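Local coordinates for protein ofchtiv-allosamidin (Ostrinia furnacalis, PDB 6JMB) that probably hydrolyses the beta-1,4 glycosidic bonds of chitin, as an insect group IV chitinase of glycoside hydrolase family 18, and is seen here with the inhibitor allosamidin bound, at residues L36-I41 against R60-Q65. Numbering follows the deposited sequence.
Sequences LVYAFI and RGNFKQ. With AMI (allosamizoline), chain C.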
loop_
_atom_site.group_PDB
_atom_site.type_symbol
_atom_site.label_atom_id
_atom_site.label_comp_id
_atom_site.label_asym_id
_atom_site.label_seq_id
_atom_site.Cartn_x
_atom_site.Cartn_y
_atom_site.Cartn_z
ATOM N N LEU A 36 -8.882 -8.817 -2.457
ATOM C CA LEU A 36 -7.627 -8.968 -3.183
ATOM C C LEU A 36 -7.653 -8.011 -4.362
ATOM O O LEU A 36 -8.644 -7.961 -5.098
ATOM C CB LEU A 36 -7.433 -10.419 -3.650
ATOM C CG LEU A 36 -6.532 -11.238 -2.717
ATOM C CD1 LEU A 36 -6.814 -12.732 -2.811
ATOM C CD2 LEU A 36 -5.070 -10.950 -3.059
ATOM N N VAL A 37 -6.587 -7.228 -4.525
ATOM C CA VAL A 37 -6.579 -6.111 -5.466
ATOM C C VAL A 37 -5.474 -6.313 -6.497
ATOM O O VAL A 37 -4.299 -6.457 -6.140
ATOM C CB VAL A 37 -6.426 -4.763 -4.746
ATOM C CG1 VAL A 37 -6.654 -3.632 -5.727
ATOM C CG2 VAL A 37 -7.406 -4.666 -3.576
ATOM N N TYR A 38 -5.852 -6.299 -7.779
ATOM C CA TYR A 38 -4.927 -6.481 -8.897
ATOM C C TYR A 38 -4.304 -5.132 -9.247
ATOM O O TYR A 38 -4.988 -4.239 -9.757
ATOM C CB TYR A 38 -5.718 -7.020 -10.086
ATOM C CG TYR A 38 -4.910 -7.535 -11.264
ATOM C CD1 TYR A 38 -4.285 -6.668 -12.166
ATOM C CD2 TYR A 38 -4.819 -8.895 -11.497
ATOM C CE1 TYR A 38 -3.553 -7.161 -13.246
ATOM C CE2 TYR A 38 -4.101 -9.396 -12.576
ATOM C CZ TYR A 38 -3.476 -8.528 -13.441
ATOM O OH TYR A 38 -2.766 -9.045 -14.501
ATOM N N ALA A 39 -3.008 -4.981 -9.007
ATOM C CA ALA A 39 -2.304 -3.740 -9.317
ATOM C C ALA A 39 -1.399 -3.981 -10.518
ATOM O O ALA A 39 -0.632 -4.946 -10.513
ATOM C CB ALA A 39 -1.444 -3.320 -8.122
ATOM N N PHE A 40 -1.463 -3.129 -11.550
ATOM C CA PHE A 40 -2.343 -1.970 -11.720
ATOM C C PHE A 40 -2.846 -1.958 -13.159
ATOM O O PHE A 40 -2.157 -2.453 -14.071
ATOM C CB PHE A 40 -1.559 -0.661 -11.565
ATOM C CG PHE A 40 -1.206 -0.311 -10.153
ATOM C CD1 PHE A 40 -2.180 0.099 -9.272
ATOM C CD2 PHE A 40 0.112 -0.347 -9.726
ATOM C CE1 PHE A 40 -1.857 0.441 -7.970
ATOM C CE2 PHE A 40 0.448 -0.006 -8.424
ATOM C CZ PHE A 40 -0.542 0.387 -7.544
ATOM N N ILE A 41 -4.009 -1.359 -13.372
ATOM C CA ILE A 41 -4.393 -0.860 -14.681
ATOM C C ILE A 41 -4.128 0.640 -14.723
ATOM O O ILE A 41 -3.807 1.268 -13.714
ATOM C CB ILE A 41 -5.860 -1.193 -15.045
ATOM C CG1 ILE A 41 -6.836 -0.511 -14.080
ATOM C CG2 ILE A 41 -6.069 -2.703 -15.098
ATOM C CD1 ILE A 41 -8.295 -0.606 -14.527
ATOM N N ARG A 60 -2.392 -13.753 -21.704
ATOM C CA ARG A 60 -2.123 -14.891 -20.835
ATOM C C ARG A 60 -3.187 -15.084 -19.763
ATOM O O ARG A 60 -3.023 -15.950 -18.898
ATOM C CB ARG A 60 -0.727 -14.777 -20.214
ATOM C CG ARG A 60 0.387 -14.835 -21.263
ATOM C CD ARG A 60 1.757 -14.537 -20.686
ATOM N NE ARG A 60 2.182 -15.547 -19.721
ATOM C CZ ARG A 60 3.097 -15.349 -18.775
ATOM N NH1 ARG A 60 3.681 -14.166 -18.633
ATOM N NH2 ARG A 60 3.405 -16.335 -17.943
ATOM N N GLY A 61 -4.261 -14.294 -19.798
ATOM C CA GLY A 61 -5.414 -14.526 -18.950
ATOM C C GLY A 61 -5.232 -14.183 -17.492
ATOM O O GLY A 61 -5.955 -14.725 -16.651
ATOM N N ASN A 62 -4.312 -13.273 -17.164
ATOM C CA ASN A 62 -3.985 -13.043 -15.759
ATOM C C ASN A 62 -5.127 -12.379 -14.993
ATOM O O ASN A 62 -5.364 -12.722 -13.829
ATOM C CB ASN A 62 -2.688 -12.249 -15.629
ATOM C CG ASN A 62 -1.898 -12.626 -14.393
ATOM O OD1 ASN A 62 -1.671 -13.805 -14.125
ATOM N ND2 ASN A 62 -1.468 -11.624 -13.638
ATOM N N PHE A 63 -5.833 -11.418 -15.608
ATOM C CA PHE A 63 -7.002 -10.828 -14.956
ATOM C C PHE A 63 -7.964 -11.923 -14.518
ATOM O O PHE A 63 -8.430 -11.946 -13.372
ATOM C CB PHE A 63 -7.771 -9.932 -15.934
ATOM C CG PHE A 63 -7.167 -8.565 -16.213
ATOM C CD1 PHE A 63 -6.474 -7.823 -15.261
ATOM C CD2 PHE A 63 -7.373 -7.999 -17.460
ATOM C CE1 PHE A 63 -5.979 -6.546 -15.583
ATOM C CE2 PHE A 63 -6.883 -6.740 -17.782
ATOM C CZ PHE A 63 -6.191 -6.009 -16.849
ATOM N N LYS A 64 -8.288 -12.833 -15.445
ATOM C CA LYS A 64 -9.288 -13.857 -15.172
ATOM C C LYS A 64 -8.771 -14.918 -14.207
ATOM O O LYS A 64 -9.539 -15.425 -13.386
ATOM C CB LYS A 64 -9.746 -14.484 -16.490
ATOM C CG LYS A 64 -10.869 -15.496 -16.348
ATOM C CD LYS A 64 -12.151 -14.844 -15.849
ATOM C CE LYS A 64 -13.330 -15.796 -15.975
ATOM N NZ LYS A 64 -14.475 -15.389 -15.121
ATOM N N GLN A 65 -7.481 -15.257 -14.272
ATOM C CA GLN A 65 -6.937 -16.183 -13.284
ATOM C C GLN A 65 -7.065 -15.598 -11.885
ATOM O O GLN A 65 -7.413 -16.306 -10.932
ATOM C CB GLN A 65 -5.474 -16.483 -13.588
ATOM C CG GLN A 65 -5.256 -17.372 -14.793
ATOM C CD GLN A 65 -3.788 -17.644 -15.030
ATOM O OE1 GLN A 65 -3.287 -17.486 -16.144
ATOM N NE2 GLN A 65 -3.084 -18.046 -13.975
HETATM C C1 AMI C . 1.998 2.187 -2.953
HETATM C C2 AMI C . 1.488 2.583 -4.397
HETATM C C3 AMI C . 2.278 1.761 -5.288
HETATM C C4 AMI C . 3.664 1.582 -4.545
HETATM C C5 AMI C . 3.210 1.249 -3.203
HETATM C C6 AMI C . 4.326 1.421 -2.108
HETATM C C7 AMI C . -0.121 1.596 -3.245
HETATM C C8 AMI C . -2.573 1.287 -3.855
HETATM C C9 AMI C . -1.684 0.381 -1.629
HETATM N N2 AMI C . 0.213 2.297 -4.414
HETATM N N7 AMI C . -1.461 1.092 -2.916
HETATM O O3 AMI C . 2.388 2.371 -6.574
HETATM O O4 AMI C . 4.460 0.500 -5.009
HETATM O O6 AMI C . 4.846 2.731 -2.199
HETATM O O7 AMI C . 0.916 1.419 -2.379
#
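Y38 reaches from strand 35-43 to the start of helix 62-67 and meets both N62 and F63. Across the contact its ring meets F63: CD1 of F63 sits over one face of the tyrosine ring, offset toward the rim, and the closest atoms are Y38 CE1 and F63 CE1 at 3.4 Å. The ring centroids lie 4.9 Å apart with planes at 57°, an oblique aromatic pair. In the tyrosine, CG is anti to the backbone N (chi1 -168°), which carries the ring from the strand to F63 and its OH to N62. I41, three residues on and with its CB directed the same way, lays CG2 against the far end of the phenylalanine, 3.7 Å from F63 CZ.

The polar part is a single hydrogen bond, N62 ND2 to Y38 OH, 3.0 Å long and fairly straight at 159°. The hydroxyl lies close to the amide plane of N62 and also hydrogen-bonds D57 of helix 54-59, so two side chains fix the buried phenol oxygen. F66 adds an edge-to-face ring contact to Y38, and Y116 meets F63.

F40 points the opposite way, into the ligand pocket, where its CE2 comes within 3.6 Å of O3 of allosamizoline; a cis peptide bond precedes it. In the TIM barrel of family 18, Y38 and I41 join strand 35-43 to the outer helix 62-67, while F40, directed away from it, contributes to the ligand pocket.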